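PAN2-PAN3 deadenylation complex catalytic subunit pan2 (Neurospora crassa, PDB 4CZX) probably shortens the poly(A) tails of mRNA as the catalytic subunit of the PAN deadenylation complex, the chain here being its N-terminal WD40 domain. Local coordinates at residues I86-R91 with Q112-M117; A130-K135 with Q155-K160. All coordinates share one frame; numbering follows the deposited sequence.

Contact 1: residues I86-R91 with Q112-M117; sequences IFLGSR and QDLRAM. With PO4 (phosphate ion), chain D.
Ser-90 OG donates to Asp-113 OD1 at 2.9 Å, almost in line with the carboxylate C-O bond. The Asp-113 side chain starts away from 86-91, but with CG anti to the backbone N (chi1 -168°) its carboxylate comes back to Ser-90. Arg-115 grips it side-on, NE meeting Asp-113 OD1 at 2.9 Å from above the carboxylate plane and NH2 meeting OD2 at 2.8 Å on its syn side, so three bonds hold the group against rotation. Replacing Asp-113 by an alanine would probably leave the Arg-115 guanidinium without its negative mate and Ser-90 OG without its acceptor across the contact. Leu-114 N bonds to Ser-90 O at 2.9 Å. Farther inside, Leu-88 crosses Leu-114 at about a right angle, Leu-88 CD2 lying 3.7 Å from Leu-114 CB. Met-117, its CG between backbone N and carbonyl carbon (chi1 62°), extends CE to 3.8 Å from Ile-86 CG2 and against Leu-88 CB. At the outer end Arg-91 and Gln-112 run side by side, their planar groups 40° apart, with Gln-112 OE1 over the rim of one guanidinium face and NE2 bonded to Glu-109 O. Arg-91 NE binds Met-111 O, and Arg-91 NH2 donates to O1 of a phosphate, probably from the crystallisation liquor, at 3.2 Å. The second strand of one blade thus meets the innermost strand of the next, as in a WD40 beta-propeller.

Contact 2: residues A130-K135 with Q155-K160; sequences AGWQNK and QYSFLK
Trp-132 NE1 donates to Ser-157 OG at 2.9 Å, with an angle of 155° at the hydrogen. The hydroxyl lies close to the indole plane, so the bond fixes the ring's edge against the chain. Next to it along that edge, Trp-132 CD1 comes within 3.4 Å of Tyr-156 O. This carbonyl is buried without a hydrogen-bonding partner; a CA-H contact from Gly-131 CA, 3.3 Å from Tyr-156 O, is a modest substitute.

Trp-132 is the centre of an inverse gamma turn, in which Gln-133 N makes a weak bond to Gly-131 O. Gly-131 O also accepts from Tyr-156 N at 3.1 Å, with the donor 58° above the carbonyl plane. Gln-155 lies across the turn. Its CB is 3.4 Å from Gly-131 O. With CG beside the backbone N and the chain extended beyond (chi2 -177°), the amide is carried over the turn, where Gln-155 OE1 stands 3.4 Å from Trp-132 CA. The amide therefore rests on the backbone of the turn, and its OE1 also takes a weak bond from Asn-170 ND2.

Around Ala-130 the contact becomes apolar. Ala-130 CB meets the edge of the Tyr-156 ring, 4.0 Å from CD2, and touches Leu-159 CD1 at 3.9 Å, while Leu-159 CD2 sits over the rim of one face of that ring; Tyr-156 OH is bonded to Asn-175. With a single hydrogen bond between the two backbones and the Tyr-156 carbonyl buried without a partner, the seam between these two blades relies on the indole N-H, the glutamine laid over the turn and a small apolar patch.

Overall arrangement
Both contacts pair the second strand of one propeller blade, or the turn after it, with the innermost strand of the next, and they share the blade of strands 114-119, 126-131, 135-140 and 145-151. Contact 1 is the more buried, with an apolar core of Ile, Leu and Met ending in a charged cluster. Contact 2 is only partly buried and joins its blades mainly through polar groups and an indole edge. Their centres lie about 9 Å apart and they touch directly: Arg-115 of contact 1 makes a cation-pi contact with Trp-132 of contact 2, and Gln-133 OE1 accepts from Gln-112 N. The pairing of strands 114-119 and 126-131 is interrupted by a classic beta bulge, Arg-115 and Ala-116 opposite Ala-130.

Contact 1: residues I86-R91 with Q112-M117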
loop_
_atom_site.group_PDB
_atom_site.type_symbol
_atom_site.label_atom_id
_atom_site.label_comp_id
_atom_site.label_asym_id
_atom_site.label_seq_id
_atom_site.Cartn_x
_atom_site.Cartn_y
_atom_site.Cartn_z
ATOM N N ILE A 86 3.548 28.260 -12.319
ATOM C CA ILE A 86 3.443 27.370 -13.468
ATOM C C ILE A 86 4.703 26.508 -13.564
ATOM O O ILE A 86 5.831 27.001 -13.436
ATOM C CB ILE A 86 3.218 28.149 -14.773
ATOM C CG1 ILE A 86 2.119 29.206 -14.572
ATOM C CG2 ILE A 86 2.848 27.207 -15.921
ATOM C CD1 ILE A 86 1.876 30.054 -15.789
ATOM N N PHE A 87 4.483 25.213 -13.740
ATOM C CA PHE A 87 5.550 24.206 -13.747
ATOM C C PHE A 87 5.574 23.491 -15.090
ATOM O O PHE A 87 4.531 23.031 -15.565
ATOM C CB PHE A 87 5.333 23.171 -12.634
ATOM C CG PHE A 87 5.098 23.762 -11.262
ATOM C CD1 PHE A 87 3.805 24.046 -10.814
ATOM C CD2 PHE A 87 6.165 23.965 -10.401
ATOM C CE1 PHE A 87 3.580 24.570 -9.522
ATOM C CE2 PHE A 87 5.969 24.471 -9.127
ATOM C CZ PHE A 87 4.670 24.782 -8.674
ATOM N N LEU A 88 6.754 23.364 -15.695
ATOM C CA LEU A 88 6.858 22.687 -16.983
ATOM C C LEU A 88 7.636 21.376 -16.866
ATOM O O LEU A 88 8.726 21.333 -16.300
ATOM C CB LEU A 88 7.539 23.584 -18.039
ATOM C CG LEU A 88 7.512 22.998 -19.463
ATOM C CD1 LEU A 88 7.332 24.098 -20.496
ATOM C CD2 LEU A 88 8.780 22.191 -19.811
ATOM N N GLY A 89 7.056 20.309 -17.407
ATOM C CA GLY A 89 7.753 19.042 -17.569
ATOM C C GLY A 89 7.729 18.695 -19.046
ATOM O O GLY A 89 7.069 19.382 -19.831
ATOM N N SER A 90 8.434 17.633 -19.434
ATOM C CA SER A 90 8.496 17.253 -20.839
ATOM C C SER A 90 7.144 16.918 -21.451
ATOM O O SER A 90 6.956 17.089 -22.656
ATOM C CB SER A 90 9.438 16.054 -21.020
ATOM O OG SER A 90 10.773 16.513 -21.053
ATOM N N ARG A 91 6.209 16.431 -20.632
ATOM C CA ARG A 91 4.949 15.893 -21.150
ATOM C C ARG A 91 3.720 16.714 -20.748
ATOM O O ARG A 91 2.591 16.391 -21.140
ATOM C CB ARG A 91 4.748 14.441 -20.669
ATOM C CG ARG A 91 5.875 13.477 -21.083
ATOM C CD ARG A 91 5.942 13.315 -22.598
ATOM N NE ARG A 91 4.609 13.112 -23.148
ATOM C CZ ARG A 91 3.971 11.943 -23.162
ATOM N NH1 ARG A 91 4.555 10.856 -22.676
ATOM N NH2 ARG A 91 2.746 11.864 -23.668
ATOM N N GLN A 112 5.475 16.384 -26.238
ATOM C CA GLN A 112 6.288 15.175 -26.298
ATOM C C GLN A 112 7.623 15.340 -25.589
ATOM O O GLN A 112 8.093 14.415 -24.929
ATOM C CB GLN A 112 6.507 14.756 -27.751
ATOM C CG GLN A 112 5.266 14.132 -28.377
ATOM C CD GLN A 112 4.681 13.004 -27.521
ATOM O OE1 GLN A 112 5.392 12.080 -27.109
ATOM N NE2 GLN A 112 3.378 13.082 -27.246
ATOM N N ASP A 113 8.249 16.500 -25.750
ATOM C CA ASP A 113 9.485 16.794 -25.042
ATOM C C ASP A 113 9.638 18.304 -24.861
ATOM O O ASP A 113 10.548 18.922 -25.428
ATOM C CB ASP A 113 10.692 16.205 -25.781
ATOM C CG ASP A 113 11.959 16.227 -24.939
ATOM O OD1 ASP A 113 11.872 16.548 -23.735
ATOM O OD2 ASP A 113 13.044 15.921 -25.470
ATOM N N LEU A 114 8.727 18.889 -24.081
ATOM C CA LEU A 114 8.770 20.319 -23.763
ATOM C C LEU A 114 10.005 20.659 -22.951
ATOM O O LEU A 114 10.404 19.876 -22.096
ATOM C CB LEU A 114 7.527 20.734 -22.968
ATOM C CG LEU A 114 6.163 20.495 -23.609
ATOM C CD1 LEU A 114 5.087 20.952 -22.637
ATOM C CD2 LEU A 114 6.058 21.256 -24.913
ATOM N N ARG A 115 10.593 21.829 -23.197
ATOM C CA ARG A 115 11.812 22.242 -22.500
ATOM C C ARG A 115 11.753 23.658 -21.947
ATOM O O ARG A 115 12.553 24.033 -21.078
ATOM C CB ARG A 115 13.021 22.143 -23.443
ATOM C CG ARG A 115 13.342 20.723 -23.919
ATOM C CD ARG A 115 13.720 19.806 -22.764
ATOM N NE ARG A 115 14.022 18.459 -23.272
ATOM C CZ ARG A 115 15.222 18.065 -23.699
ATOM N NH1 ARG A 115 16.259 18.899 -23.671
ATOM N NH2 ARG A 115 15.392 16.824 -24.159
ATOM N N ALA A 116 10.821 24.455 -22.466
ATOM C CA ALA A 116 10.844 25.875 -22.212
ATOM C C ALA A 116 9.476 26.506 -22.339
ATOM O O ALA A 116 8.637 26.083 -23.133
ATOM C CB ALA A 116 11.822 26.576 -23.184
ATOM N N MET A 117 9.279 27.560 -21.577
ATOM C CA MET A 117 8.112 28.393 -21.796
ATOM C C MET A 117 8.342 29.826 -21.397
ATOM O O MET A 117 9.261 30.141 -20.628
ATOM C CB MET A 117 6.939 27.840 -21.036
ATOM C CG MET A 117 7.198 27.835 -19.629
ATOM S SD MET A 117 5.686 27.211 -18.947
ATOM C CE MET A 117 6.338 27.098 -17.386
HETATM P P PO4 D . 0.667 9.334 -21.433
HETATM O O1 PO4 D . 1.054 9.218 -22.890
HETATM O O2 PO4 D . 1.923 9.304 -20.593
HETATM O O3 PO4 D . -0.081 10.627 -21.211
HETATM O O4 PO4 D . -0.233 8.179 -21.051
#

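Contact 2: residues A130-K135 with Q155-K160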
loop_
_atom_site.group_PDB
_atom_site.type_symbol
_atom_site.label_atom_id
_atom_site.label_comp_id
_atom_site.label_asym_id
_atom_site.label_seq_id
_atom_site.Cartn_x
_atom_site.Cartn_y
_atom_site.Cartn_z
ATOM N N ALA A 130 7.369 25.217 -25.651
ATOM C CA ALA A 130 8.091 24.591 -26.757
ATOM C C ALA A 130 9.160 23.665 -26.206
ATOM O O ALA A 130 9.374 23.593 -24.993
ATOM C CB ALA A 130 8.718 25.653 -27.666
ATOM N N GLY A 131 9.841 22.948 -27.093
ATOM C CA GLY A 131 10.930 22.111 -26.648
ATOM C C GLY A 131 11.636 21.434 -27.797
ATOM O O GLY A 131 11.704 21.961 -28.910
ATOM N N TRP A 132 12.153 20.241 -27.533
ATOM C CA TRP A 132 12.887 19.518 -28.560
ATOM C C TRP A 132 11.883 18.684 -29.356
ATOM O O TRP A 132 11.834 17.464 -29.255
ATOM C CB TRP A 132 13.994 18.662 -27.935
ATOM C CG TRP A 132 15.114 19.486 -27.324
ATOM C CD1 TRP A 132 15.087 20.822 -27.016
ATOM C CD2 TRP A 132 16.423 19.025 -26.968
ATOM N NE1 TRP A 132 16.292 21.212 -26.477
ATOM C CE2 TRP A 132 17.126 20.128 -26.434
ATOM C CE3 TRP A 132 17.066 17.779 -27.034
ATOM C CZ2 TRP A 132 18.442 20.025 -25.980
ATOM C CZ3 TRP A 132 18.363 17.677 -26.577
ATOM C CH2 TRP A 132 19.041 18.793 -26.058
ATOM N N GLN A 133 11.077 19.389 -30.140
ATOM C CA GLN A 133 9.970 18.828 -30.897
ATOM C C GLN A 133 9.561 19.898 -31.893
ATOM O O GLN A 133 9.955 21.060 -31.748
ATOM C CB GLN A 133 8.799 18.453 -29.983
ATOM C CG GLN A 133 8.285 19.627 -29.159
ATOM C CD GLN A 133 7.039 19.281 -28.357
ATOM O OE1 GLN A 133 7.018 18.291 -27.625
ATOM N NE2 GLN A 133 5.989 20.087 -28.504
ATOM N N ASN A 134 8.757 19.545 -32.887
ATOM C CA ASN A 134 8.485 20.507 -33.948
ATOM C C ASN A 134 7.098 21.139 -33.859
ATOM O O ASN A 134 6.586 21.690 -34.831
ATOM C CB ASN A 134 8.708 19.842 -35.303
ATOM C CG ASN A 134 10.163 19.461 -35.517
ATOM O OD1 ASN A 134 10.505 18.282 -35.573
ATOM N ND2 ASN A 134 11.030 20.467 -35.626
ATOM N N LYS A 135 6.514 21.078 -32.665
ATOM C CA LYS A 135 5.290 21.801 -32.370
ATOM C C LYS A 135 5.507 22.737 -31.191
ATOM O O LYS A 135 6.313 22.448 -30.308
ATOM C CB LYS A 135 4.137 20.850 -32.042
ATOM C CG LYS A 135 3.322 20.388 -33.236
ATOM C CD LYS A 135 3.827 19.068 -33.772
ATOM C CE LYS A 135 2.723 18.312 -34.509
ATOM N NZ LYS A 135 1.725 17.710 -33.575
ATOM N N GLN A 155 14.001 23.838 -32.806
ATOM C CA GLN A 155 13.650 23.295 -31.502
ATOM C C GLN A 155 14.328 24.127 -30.423
ATOM O O GLN A 155 15.450 24.596 -30.612
ATOM C CB GLN A 155 14.043 21.820 -31.414
ATOM C CG GLN A 155 13.351 20.968 -32.467
ATOM C CD GLN A 155 13.673 19.501 -32.331
ATOM O OE1 GLN A 155 14.495 19.113 -31.501
ATOM N NE2 GLN A 155 13.021 18.669 -33.144
ATOM N N TYR A 156 13.632 24.339 -29.306
ATOM C CA TYR A 156 14.072 25.327 -28.334
ATOM C C TYR A 156 14.449 24.755 -26.971
ATOM O O TYR A 156 13.777 23.860 -26.460
ATOM C CB TYR A 156 12.969 26.389 -28.157
ATOM C CG TYR A 156 12.734 27.203 -29.411
ATOM C CD1 TYR A 156 13.740 28.005 -29.934
ATOM C CD2 TYR A 156 11.516 27.170 -30.073
ATOM C CE1 TYR A 156 13.540 28.758 -31.085
ATOM C CE2 TYR A 156 11.301 27.926 -31.219
ATOM C CZ TYR A 156 12.326 28.720 -31.719
ATOM O OH TYR A 156 12.141 29.467 -32.856
ATOM N N SER A 157 15.500 25.318 -26.370
ATOM C CA SER A 157 15.877 24.983 -24.996
ATOM C C SER A 157 15.487 26.045 -23.963
ATOM O O SER A 157 15.378 25.733 -22.777
ATOM C CB SER A 157 17.386 24.739 -24.903
ATOM O OG SER A 157 17.769 23.656 -25.739
ATOM N N PHE A 158 15.330 27.290 -24.415
ATOM C CA PHE A 158 14.941 28.423 -23.563
ATOM C C PHE A 158 13.998 29.347 -24.310
ATOM O O PHE A 158 14.132 29.535 -25.529
ATOM C CB PHE A 158 16.140 29.277 -23.114
ATOM C CG PHE A 158 17.127 28.560 -22.253
ATOM C CD1 PHE A 158 18.195 27.892 -22.823
ATOM C CD2 PHE A 158 17.019 28.591 -20.875
ATOM C CE1 PHE A 158 19.118 27.229 -22.034
ATOM C CE2 PHE A 158 17.945 27.933 -20.085
ATOM C CZ PHE A 158 18.998 27.261 -20.664
ATOM N N LEU A 159 13.084 29.948 -23.555
ATOM C CA LEU A 159 12.196 31.008 -24.028
ATOM C C LEU A 159 12.085 32.054 -22.934
ATOM O O LEU A 159 11.915 31.703 -21.771
ATOM C CB LEU A 159 10.800 30.460 -24.360
ATOM C CG LEU A 159 10.659 29.445 -25.500
ATOM C CD1 LEU A 159 9.255 28.840 -25.499
ATOM C CD2 LEU A 159 10.920 30.138 -26.824
ATOM N N LYS A 160 12.195 33.333 -23.283
ATOM C CA LYS A 160 11.865 34.379 -22.317
ATOM C C LYS A 160 11.393 35.644 -23.014
ATOM O O LYS A 160 12.000 36.110 -23.985
ATOM C CB LYS A 160 13.057 34.688 -21.396
ATOM C CG LYS A 160 12.769 35.827 -20.400
ATOM C CD LYS A 160 13.700 35.803 -19.189
ATOM C CE LYS A 160 13.504 37.040 -18.296
ATOM N NZ LYS A 160 14.345 36.967 -17.059
#